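Local structure of alternansucrase (Leuconostoc mesenteroides, 6HVG) at residues L555-Q558 with P559-D563; S574-L578 with A579-D583; K1241-S1244 with A1245-N1249. The protein belongs to glycoside hydrolase family 70, multidomain enzymes with a barrel-based catalytic core, here with a bound calcium ion and flanking repeats related to choline-binding modules. All coordinates share one frame; numbering follows the deposited sequence.

Interaction 1: L555-Q558 with P559-D563; sequences LGRQ and PINID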
ATOM      1  N   LEU A 555      19.076  -1.792  -8.825  1.00 48.00           N
ATOM      2  CA  LEU A 555      17.890  -1.768  -8.005  1.00 46.87           C
ATOM      3  C   LEU A 555      17.957  -2.779  -6.882  1.00 48.37           C
ATOM      4  O   LEU A 555      18.521  -3.864  -7.046  1.00 54.70           O
ATOM      5  CB  LEU A 555      16.706  -2.088  -8.884  1.00 46.86           C
ATOM      6  CG  LEU A 555      16.495  -1.167 -10.100  1.00 45.95           C
ATOM      7  CD1 LEU A 555      15.216  -1.522 -10.856  1.00 47.07           C
ATOM      8  CD2 LEU A 555      16.472   0.299  -9.735  1.00 45.19           C
ATOM      9  N   GLY A 556      17.436  -2.402  -5.718  1.00 50.14           N
ATOM     10  CA  GLY A 556      17.251  -3.345  -4.608  1.00 50.69           C
ATOM     11  C   GLY A 556      18.529  -3.694  -3.890  1.00 45.72           C
ATOM     12  O   GLY A 556      18.647  -4.788  -3.362  1.00 46.79           O
ATOM     13  N   ARG A 557      19.476  -2.767  -3.847  1.00 43.70           N
ATOM     14  CA  ARG A 557      20.711  -3.020  -3.130  1.00 46.40           C
ATOM     15  C   ARG A 557      20.545  -2.678  -1.654  1.00 46.21           C
ATOM     16  O   ARG A 557      21.321  -1.911  -1.090  1.00 45.63           O
ATOM     17  CB  ARG A 557      21.881  -2.246  -3.755  1.00 46.70           C
ATOM     18  CG  ARG A 557      22.177  -2.672  -5.181  1.00 46.48           C
ATOM     19  CD  ARG A 557      22.497  -4.159  -5.260  1.00 45.27           C
ATOM     20  NE  ARG A 557      22.904  -4.539  -6.617  1.00 46.71           N
ATOM     21  CZ  ARG A 557      24.143  -4.491  -7.100  1.00 44.45           C
ATOM     22  NH1 ARG A 557      25.161  -4.059  -6.366  1.00 47.02           N
ATOM     23  NH2 ARG A 557      24.366  -4.858  -8.333  1.00 43.09           N
ATOM     24  N   GLN A 558      19.577  -3.324  -1.018  1.00 45.96           N
ATOM     25  CA  GLN A 558      19.349  -3.146   0.421  1.00 45.00           C
ATOM     26  C   GLN A 558      20.488  -3.824   1.153  1.00 45.72           C
ATOM     27  O   GLN A 558      21.321  -4.472   0.508  1.00 47.13           O
ATOM     28  CB  GLN A 558      17.999  -3.700   0.859  1.00 41.38           C
ATOM     29  CG  GLN A 558      17.830  -5.178   0.620  1.00 42.75           C
ATOM     30  CD  GLN A 558      16.550  -5.732   1.204  1.00 42.80           C
ATOM     31  OE1 GLN A 558      15.932  -5.127   2.085  1.00 43.67           O
ATOM     32  NE2 GLN A 558      16.175  -6.928   0.757  1.00 41.62           N
ATOM     33  N   PRO A 559      20.574  -3.659   2.497  1.00 45.64           N
ATOM     34  CA  PRO A 559      21.716  -4.248   3.217  1.00 45.65           C
ATOM     35  C   PRO A 559      21.978  -5.721   2.872  1.00 45.20           C
ATOM     36  O   PRO A 559      23.097  -6.069   2.487  1.00 45.80           O
ATOM     37  CB  PRO A 559      21.340  -4.047   4.676  1.00 45.56           C
ATOM     38  CG  PRO A 559      20.526  -2.783   4.651  1.00 43.72           C
ATOM     39  CD  PRO A 559      19.774  -2.787   3.374  1.00 43.08           C
ATOM     40  N   ILE A 560      20.947  -6.556   2.939  1.00 44.21           N
ATOM     41  CA  ILE A 560      21.123  -7.980   2.688  1.00 46.62           C
ATOM     42  C   ILE A 560      21.378  -8.278   1.210  1.00 46.23           C
ATOM     43  O   ILE A 560      21.729  -9.390   0.870  1.00 48.10           O
ATOM     44  CB  ILE A 560      19.944  -8.843   3.208  1.00 50.18           C
ATOM     45  CG1 ILE A 560      18.634  -8.547   2.452  1.00 51.62           C
ATOM     46  CG2 ILE A 560      19.746  -8.646   4.705  1.00 52.05           C
ATOM     47  CD1 ILE A 560      17.522  -9.531   2.749  1.00 49.16           C
ATOM     48  N   ASN A 561      21.200  -7.302   0.329  1.00 46.53           N
ATOM     49  CA  ASN A 561      21.468  -7.503  -1.096  1.00 48.73           C
ATOM     50  C   ASN A 561      22.363  -6.442  -1.652  1.00 49.09           C
ATOM     51  O   ASN A 561      22.225  -6.061  -2.815  1.00 52.61           O
ATOM     52  CB  ASN A 561      20.163  -7.510  -1.906  1.00 49.33           C
ATOM     53  CG  ASN A 561      20.381  -7.920  -3.349  1.00 47.51           C
ATOM     54  OD1 ASN A 561      21.133  -8.835  -3.624  1.00 51.26           O
ATOM     55  ND2 ASN A 561      19.730  -7.233  -4.270  1.00 47.78           N
ATOM     56  N   ILE A 562      23.273  -5.944  -0.829  1.00 51.46           N
ATOM     57  CA  ILE A 562      24.096  -4.806  -1.236  1.00 50.63           C
ATOM     58  C   ILE A 562      24.918  -5.155  -2.482  1.00 52.05           C
ATOM     59  O   ILE A 562      25.185  -4.269  -3.308  1.00 50.61           O
ATOM     60  CB  ILE A 562      24.988  -4.307  -0.083  1.00 49.26           C
ATOM     61  CG1 ILE A 562      25.648  -2.979  -0.456  1.00 49.98           C
ATOM     62  CG2 ILE A 562      26.016  -5.366   0.281  1.00 49.96           C
ATOM     63  CD1 ILE A 562      26.326  -2.278   0.702  1.00 50.98           C
ATOM     64  N   ASP A 563      25.273  -6.431  -2.653  1.00 52.86           N
ATOM     65  CA  ASP A 563      26.086  -6.862  -3.811  1.00 56.26           C
ATOM     66  C   ASP A 563      25.289  -7.515  -4.963  1.00 57.49           C
ATOM     67  O   ASP A 563      25.869  -8.104  -5.865  1.00 56.54           O
ATOM     68  CB  ASP A 563      27.226  -7.790  -3.350  1.00 54.81           C
ATOM     69  CG  ASP A 563      26.732  -9.138  -2.815  1.00 53.91           C
ATOM     70  OD1 ASP A 563      25.510  -9.382  -2.768  1.00 51.67           O
ATOM     71  OD2 ASP A 563      27.586  -9.967  -2.446  1.00 53.51           O
TER

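Interaction 2: S574-L578 with A579-D583; sequences SEFLL and ANDID. With CA (calcium ion), chain C.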
ATOM      1  N   SER A 574      13.033  -3.805  -2.197  1.00 42.52           N
ATOM      2  CA  SER A 574      11.951  -3.076  -2.812  1.00 40.71           C
ATOM      3  C   SER A 574      12.429  -1.648  -3.002  1.00 40.98           C
ATOM      4  O   SER A 574      12.240  -0.823  -2.127  1.00 41.66           O
ATOM      5  CB  SER A 574      10.727  -3.112  -1.899  1.00 40.84           C
ATOM      6  OG  SER A 574      10.484  -4.444  -1.454  1.00 39.29           O
ATOM      7  N   GLU A 575      13.056  -1.382  -4.146  1.00 40.82           N
ATOM      8  CA  GLU A 575      13.668  -0.105  -4.446  1.00 41.29           C
ATOM      9  C   GLU A 575      12.637   0.978  -4.612  1.00 40.21           C
ATOM     10  O   GLU A 575      12.898   2.149  -4.309  1.00 41.09           O
ATOM     11  CB  GLU A 575      14.489  -0.222  -5.730  1.00 45.15           C
ATOM     12  CG  GLU A 575      15.311   1.017  -6.122  1.00 47.25           C
ATOM     13  CD  GLU A 575      16.349   1.440  -5.100  1.00 49.18           C
ATOM     14  OE1 GLU A 575      17.391   0.737  -4.971  1.00 47.08           O
ATOM     15  OE2 GLU A 575      16.106   2.489  -4.444  1.00 48.02           O
ATOM     16  N   PHE A 576      11.454   0.597  -5.071  1.00 40.16           N
ATOM     17  CA  PHE A 576      10.416   1.585  -5.353  1.00 41.90           C
ATOM     18  C   PHE A 576       9.440   1.663  -4.223  1.00 42.12           C
ATOM     19  O   PHE A 576       8.932   0.647  -3.788  1.00 41.84           O
ATOM     20  CB  PHE A 576       9.690   1.230  -6.641  1.00 42.14           C
ATOM     21  CG  PHE A 576      10.577   1.259  -7.840  1.00 38.94           C
ATOM     22  CD1 PHE A 576      10.789   2.426  -8.524  1.00 39.64           C
ATOM     23  CD2 PHE A 576      11.243   0.132  -8.224  1.00 38.38           C
ATOM     24  CE1 PHE A 576      11.639   2.465  -9.614  1.00 40.54           C
ATOM     25  CE2 PHE A 576      12.080   0.147  -9.306  1.00 39.42           C
ATOM     26  CZ  PHE A 576      12.285   1.320 -10.004  1.00 40.74           C
ATOM     27  N   LEU A 577       9.213   2.883  -3.750  1.00 43.36           N
ATOM     28  CA  LEU A 577       8.390   3.125  -2.597  1.00 42.66           C
ATOM     29  C   LEU A 577       7.386   4.188  -2.944  1.00 42.51           C
ATOM     30  O   LEU A 577       6.190   3.908  -3.038  1.00 46.79           O
ATOM     31  CB  LEU A 577       9.281   3.537  -1.404  1.00 43.73           C
ATOM     32  CG  LEU A 577       8.615   3.989  -0.094  1.00 43.84           C
ATOM     33  CD1 LEU A 577       7.729   2.900   0.491  1.00 43.94           C
ATOM     34  CD2 LEU A 577       9.716   4.357   0.879  1.00 42.45           C
ATOM     35  N   LEU A 578       7.855   5.420  -3.135  1.00 43.12           N
ATOM     36  CA  LEU A 578       6.956   6.552  -3.405  1.00 42.56           C
ATOM     37  C   LEU A 578       7.588   7.497  -4.375  1.00 40.22           C
ATOM     38  O   LEU A 578       8.815   7.648  -4.416  1.00 40.21           O
ATOM     39  CB  LEU A 578       6.624   7.321  -2.114  1.00 46.26           C
ATOM     40  CG  LEU A 578       5.660   6.647  -1.125  1.00 49.56           C
ATOM     41  CD1 LEU A 578       5.837   7.161   0.296  1.00 51.34           C
ATOM     42  CD2 LEU A 578       4.215   6.873  -1.533  1.00 51.64           C
ATOM     43  N   ALA A 579       6.734   8.160  -5.138  1.00 39.50           N
ATOM     44  CA  ALA A 579       7.098   9.295  -5.980  1.00 38.98           C
ATOM     45  C   ALA A 579       8.221   8.975  -6.945  1.00 42.43           C
ATOM     46  O   ALA A 579       8.203   7.907  -7.586  1.00 44.44           O
ATOM     47  CB  ALA A 579       7.415  10.529  -5.139  1.00 38.40           C
ATOM     48  N   ASN A 580       9.163   9.905  -7.114  1.00 42.86           N
ATOM     49  CA  ASN A 580      10.276   9.694  -8.007  1.00 44.13           C
ATOM     50  C   ASN A 580      11.397   9.064  -7.248  1.00 43.97           C
ATOM     51  O   ASN A 580      11.955   9.689  -6.369  1.00 49.54           O
ATOM     52  CB  ASN A 580      10.764  11.009  -8.575  1.00 46.74           C
ATOM     53  CG  ASN A 580       9.759  11.649  -9.494  1.00 47.14           C
ATOM     54  OD1 ASN A 580       9.647  11.278 -10.675  1.00 56.08           O
ATOM     55  ND2 ASN A 580       9.035  12.596  -8.979  1.00 47.13           N
ATOM     56  N   ASP A 581      11.737   7.825  -7.577  1.00 43.66           N
ATOM     57  CA  ASP A 581      12.753   7.094  -6.827  1.00 44.10           C
ATOM     58  C   ASP A 581      14.146   7.516  -7.322  1.00 44.80           C
ATOM     59  O   ASP A 581      14.471   7.364  -8.481  1.00 48.77           O
ATOM     60  CB  ASP A 581      12.526   5.587  -6.964  1.00 41.33           C
ATOM     61  CG  ASP A 581      13.457   4.787  -6.160  1.00 40.34           C
ATOM     62  OD1 ASP A 581      13.244   4.629  -4.939  1.00 38.72           O
ATOM     63  OD2 ASP A 581      14.408   4.250  -6.773  1.00 48.59           O
ATOM     64  N   ILE A 582      14.939   8.064  -6.417  1.00 45.49           N
ATOM     65  CA  ILE A 582      16.291   8.516  -6.693  1.00 46.91           C
ATOM     66  C   ILE A 582      17.264   7.332  -6.849  1.00 48.02           C
ATOM     67  O   ILE A 582      17.230   6.381  -6.074  1.00 46.12           O
ATOM     68  CB  ILE A 582      16.764   9.469  -5.573  1.00 48.45           C
ATOM     69  CG1 ILE A 582      15.951  10.766  -5.653  1.00 48.31           C
ATOM     70  CG2 ILE A 582      18.264   9.742  -5.674  1.00 49.06           C
ATOM     71  CD1 ILE A 582      16.070  11.647  -4.428  1.00 50.25           C
ATOM     72  N   ASP A 583      18.118   7.407  -7.869  1.00 49.41           N
ATOM     73  CA  ASP A 583      19.121   6.378  -8.126  1.00 49.75           C
ATOM     74  C   ASP A 583      20.336   6.576  -7.215  1.00 53.12           C
ATOM     75  O   ASP A 583      21.349   7.171  -7.617  1.00 54.29           O
ATOM     76  CB  ASP A 583      19.534   6.413  -9.589  1.00 48.59           C
ATOM     77  CG  ASP A 583      20.588   5.378  -9.941  1.00 49.39           C
ATOM     78  OD1 ASP A 583      20.804   4.422  -9.154  1.00 46.28           O
ATOM     79  OD2 ASP A 583      21.205   5.546 -11.024  1.00 50.13           O
TER
HETATM   80 CA    CA C2000      14.463   3.614  -3.902  1.00 47.20          CA
HETATM   81  O   HOH W   1      15.937   5.470  -3.855  1.00 40.78           O

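Interaction 3: K1241-S1244 with A1245-N1249; sequences KQWS and AKYMN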
ATOM      1  N   LYS A1241      22.943  20.424  -9.421  1.00 50.83           N
ATOM      2  CA  LYS A1241      22.167  21.635  -9.130  1.00 52.79           C
ATOM      3  C   LYS A1241      20.714  21.494  -9.610  1.00 51.60           C
ATOM      4  O   LYS A1241      19.839  22.259  -9.202  1.00 45.63           O
ATOM      5  CB  LYS A1241      22.758  22.856  -9.837  1.00 57.96           C
ATOM      6  CG  LYS A1241      24.173  23.271  -9.467  1.00 62.42           C
ATOM      7  CD  LYS A1241      24.413  23.247  -7.976  1.00 70.30           C
ATOM      8  CE  LYS A1241      25.633  24.085  -7.617  1.00 72.02           C
ATOM      9  NZ  LYS A1241      25.238  25.482  -7.336  1.00 74.91           N
ATOM     10  N   GLN A1242      20.473  20.526 -10.501  1.00 54.12           N
ATOM     11  CA  GLN A1242      19.144  20.282 -11.050  1.00 52.96           C
ATOM     12  C   GLN A1242      18.912  18.788 -11.191  1.00 50.34           C
ATOM     13  O   GLN A1242      19.696  18.104 -11.824  1.00 51.31           O
ATOM     14  CB  GLN A1242      19.025  20.954 -12.412  1.00 54.23           C
ATOM     15  CG  GLN A1242      17.638  20.873 -13.042  1.00 57.48           C
ATOM     16  CD  GLN A1242      17.623  21.466 -14.432  1.00 58.71           C
ATOM     17  OE1 GLN A1242      18.469  21.133 -15.263  1.00 59.40           O
ATOM     18  NE2 GLN A1242      16.659  22.334 -14.699  1.00 58.10           N
ATOM     19  N   TRP A1243      17.837  18.274 -10.605  1.00 48.79           N
ATOM     20  CA  TRP A1243      17.470  16.877 -10.826  1.00 45.59           C
ATOM     21  C   TRP A1243      16.936  16.692 -12.237  1.00 44.00           C
ATOM     22  O   TRP A1243      16.366  17.597 -12.815  1.00 43.88           O
ATOM     23  CB  TRP A1243      16.410  16.408  -9.821  1.00 46.26           C
ATOM     24  CG  TRP A1243      16.923  16.302  -8.443  1.00 46.44           C
ATOM     25  CD1 TRP A1243      16.677  17.159  -7.400  1.00 47.17           C
ATOM     26  CD2 TRP A1243      17.802  15.307  -7.940  1.00 45.15           C
ATOM     27  NE1 TRP A1243      17.352  16.748  -6.281  1.00 44.96           N
ATOM     28  CE2 TRP A1243      18.059  15.617  -6.589  1.00 43.96           C
ATOM     29  CE3 TRP A1243      18.398  14.178  -8.494  1.00 44.26           C
ATOM     30  CZ2 TRP A1243      18.894  14.836  -5.795  1.00 42.79           C
ATOM     31  CZ3 TRP A1243      19.231  13.392  -7.688  1.00 41.86           C
ATOM     32  CH2 TRP A1243      19.466  13.729  -6.365  1.00 42.04           C
ATOM     33  N   SER A1244      17.127  15.493 -12.768  1.00 45.13           N
ATOM     34  CA  SER A1244      16.540  15.083 -14.030  1.00 45.45           C
ATOM     35  C   SER A1244      16.498  13.559 -14.069  1.00 45.21           C
ATOM     36  O   SER A1244      17.048  12.909 -13.200  1.00 47.30           O
ATOM     37  CB  SER A1244      17.326  15.656 -15.194  1.00 45.58           C
ATOM     38  OG  SER A1244      18.624  15.134 -15.212  1.00 46.96           O
ATOM     39  N   ALA A1245      15.837  13.001 -15.075  1.00 45.59           N
ATOM     40  CA  ALA A1245      15.524  11.577 -15.125  1.00 45.25           C
ATOM     41  C   ALA A1245      16.751  10.689 -15.030  1.00 46.67           C
ATOM     42  O   ALA A1245      16.677   9.596 -14.485  1.00 45.92           O
ATOM     43  CB  ALA A1245      14.760  11.250 -16.405  1.00 47.56           C
ATOM     44  N   LYS A1246      17.883  11.141 -15.556  1.00 48.95           N
ATOM     45  CA  LYS A1246      19.079  10.309 -15.557  1.00 52.67           C
ATOM     46  C   LYS A1246      19.551   9.928 -14.151  1.00 52.40           C
ATOM     47  O   LYS A1246      20.270   8.951 -13.984  1.00 53.23           O
ATOM     48  CB  LYS A1246      20.208  10.955 -16.376  1.00 59.73           C
ATOM     49  CG  LYS A1246      20.731  12.299 -15.872  1.00 62.74           C
ATOM     50  CD  LYS A1246      21.897  12.749 -16.735  1.00 65.43           C
ATOM     51  CE  LYS A1246      22.275  14.186 -16.470  1.00 70.60           C
ATOM     52  NZ  LYS A1246      23.298  14.644 -17.449  1.00 77.54           N
ATOM     53  N   TYR A1247      19.145  10.699 -13.143  1.00 50.85           N
ATOM     54  CA  TYR A1247      19.472  10.401 -11.761  1.00 46.80           C
ATOM     55  C   TYR A1247      18.366   9.646 -11.021  1.00 45.78           C
ATOM     56  O   TYR A1247      18.453   9.430  -9.811  1.00 46.33           O
ATOM     57  CB  TYR A1247      19.819  11.701 -11.033  1.00 45.24           C
ATOM     58  CG  TYR A1247      21.047  12.409 -11.577  1.00 44.72           C
ATOM     59  CD1 TYR A1247      22.249  11.729 -11.745  1.00 43.24           C
ATOM     60  CD2 TYR A1247      21.019  13.762 -11.892  1.00 45.59           C
ATOM     61  CE1 TYR A1247      23.374  12.367 -12.229  1.00 44.57           C
ATOM     62  CE2 TYR A1247      22.147  14.409 -12.384  1.00 46.72           C
ATOM     63  CZ  TYR A1247      23.324  13.699 -12.551  1.00 46.07           C
ATOM     64  OH  TYR A1247      24.466  14.301 -13.035  1.00 45.37           O
ATOM     65  N   MET A1248      17.371   9.171 -11.753  1.00 44.17           N
ATOM     66  CA  MET A1248      16.211   8.513 -11.149  1.00 43.66           C
ATOM     67  C   MET A1248      16.096   7.064 -11.598  1.00 43.21           C
ATOM     68  O   MET A1248      16.427   6.733 -12.724  1.00 44.45           O
ATOM     69  CB  MET A1248      14.917   9.248 -11.542  1.00 43.85           C
ATOM     70  CG  MET A1248      14.865  10.716 -11.142  1.00 45.69           C
ATOM     71  SD  MET A1248      14.638  10.966  -9.386  1.00 46.17           S
ATOM     72  CE  MET A1248      15.019  12.692  -9.259  1.00 47.67           C
ATOM     73  N   ASN A1249      15.593   6.213 -10.712  1.00 43.62           N
ATOM     74  CA  ASN A1249      15.262   4.841 -11.045  1.00 43.55           C
ATOM     75  C   ASN A1249      13.901   4.737 -11.688  1.00 44.50           C
ATOM     76  O   ASN A1249      13.674   3.874 -12.536  1.00 51.77           O
ATOM     77  CB  ASN A1249      15.269   3.975  -9.794  1.00 42.04           C
ATOM     78  CG  ASN A1249      16.663   3.766  -9.233  1.00 42.30           C
ATOM     79  OD1 ASN A1249      17.652   3.815  -9.957  1.00 42.87           O
ATOM     80  ND2 ASN A1249      16.745   3.547  -7.924  1.00 43.16           N
TER
HETATM   81  O   HOH W   2      17.742  13.234 -17.426  1.00 43.89           O

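Interaction 1: L555-Q558 with P559-D563
Asn561 places CG trans to its own backbone N and next to its carbonyl carbon (chi1 -171°), which turns the amide back along the chain, toward Gly556. There ND2 donates to Gly556 O at 2.8 Å; the oxygen lies near the amide plane, but the nitrogen approaches from above the plane of the glycine carbonyl. Gly556 O also receives a weak bond from Gln558 N, which closes an inverse gamma turn centred on Arg557. The Asn561 amide is gripped further, since OD1 accepts from Lys566 N and ND2 also reaches Asp567 OD1, which fixes its rotation.

Arg557 folds at its second torsion (chi2 -58°) and runs alongside the backbone of 561-562. Its CD is 3.1 Å from Asn561 O, and NH1 donates to Ile562 O at 3.1 Å along a bent path (146° at the hydrogen). That oxygen sits at the edge of the guanidinium, while the carbonyl carbon of Asp563 lies over one face, toward its rim. NH1 has a second acceptor, Ser1229 O, so one nitrogen joins two parts of the chain.

Gln558 and Ile560 point the same way, side by side, with NE2 3.4 Å from Ile560 CG1; the amide nitrogen finds its polar partner in Gly571 O. In the backbone, Asn561 N donates to Gln558 O at 2.8 Å. Pro559 and Ile562 both touch Tyr668 of helix 665-671.

The bond from Asn561 N back to Gln558 O, with helical backbone angles at Pro559 and Ile560, defines a type I beta turn with proline at its second position. Coupled to the preceding inverse gamma turn, it folds the long loop between strands 534-537 and 580-582 back on itself.

Interaction 2: S574-L578 with A579-D583
This is one side of the calcium site, formed where the loop 574-578 reverses into strand 580-582 of an antiparallel sheet. Glu575 and Asp581 bind the ion from the two arms of the bend. Glu575 chelates the ion by itself, through its backbone O at 2.2 Å and its carboxylate OE2 at 2.1 Å from the calcium. Such a double grip depends on the side chain folding back: CG lies trans to the backbone N (chi1 -175°), and a bend at chi2 (60°) carries the carboxylate round to the side of its own carbonyl.

Asp581 comes from the strand, its CB directed at the loop, and gives OD1 to the metal at 1.9 Å. Its side chain crosses that of Glu575 at about a right angle, with the two carboxylate planes 55° apart. OD2 is turned toward Asn1249 ND2 on the neighbouring strand, a second-shell bond that would fix the rotation of the carboxylate. The Phe576 ring lies obliquely against Asp581, with CD1 3.9 Å from CB.

Asn625 O and Asp1159 OD1 complete the protein shell. They follow strands 617-620 and 1151-1156 of the parallel barrel sheet, so the ion ties the barrel to the antiparallel sheet. The negative charge gathered here is probably balanced largely by the metal. The remaining ligand is water 1, 2.4 Å from the calcium, which donates a hydrogen bond to Ile582 O at 2.7 Å and so links the ion to the backbone of the strand.

Interaction 3: K1241-S1244 with A1245-N1249
A tight turn with a small cluster of side chains around it leads the chain from the loop 1241-1244 into strand 1248-1252 of the antiparallel sheet. Tyr1247 N donates to Ser1244 O at 3.0 Å and 159° at the hydrogen, and the helical backbone angles of Ala1245 and Lys1246 make this a type I beta turn. A further bond, from Met1248 N to Ala1245 O, extends it by one step.

Two side chains lean on Trp1243. Tyr1247 CB meets the edge of the indole, in its plane, 3.8 Å from CZ3. The Met1248 methyl CE approaches the same ring obliquely, 3.8 Å from CE3; with CG beside the backbone N and a bend at chi2 (-73°), the methionine chain curls back toward the tryptophan and does not follow the strand. On the tyrosine ring, Lys1246 CG sits over the centre of one face, 4.1 Å above it, before the extended lysine chain carries on.

Ser1244 adds a polar link. Its OG donates to water 2 at 3.0 Å, and Lys1246 N donates to the same water at 2.8 Å, so the solvent molecule bridges the first and third residues of the turn.

Strand 1166-1175 flanks the turn through Glu1168, whose OE1 accepts from Ala1245 N, and Val1170, which touches the Ala1245 side chain. Tyr1247 rests on Ile588 and Val589 of helix 587-601, while Gln1242 and Ala1245 border strand 1190-1197, so the turn meets strands 1166-1175 and 1190-1197 of the sheet through Ala1245 and helix 587-601 through Tyr1247.

Overall arrangement
The three contacts meet around the calcium site held by interaction 2. Interaction 1, whose centre is about 14 Å from that of interaction 2, adds a second-shell bond: Gly556 N probably donates to Glu575 OE1 at 3.2 Å, the carboxylate oxygen that does not bind the metal, and Leu555 CD1 packs on Phe576 CE2 at 3.9 Å. Interaction 3, centre about 12 Å from that of interaction 2, adjoins it through neighbouring antiparallel strands 580-582 and 1248-1252, with Asp583 N 2.8 Å from Tyr1247 O in a probable hydrogen bond. Interactions 1 and 3, about 21 Å apart between centres, still touch where Leu555 CD2 meets Asn1249 CG at 3.5 Å.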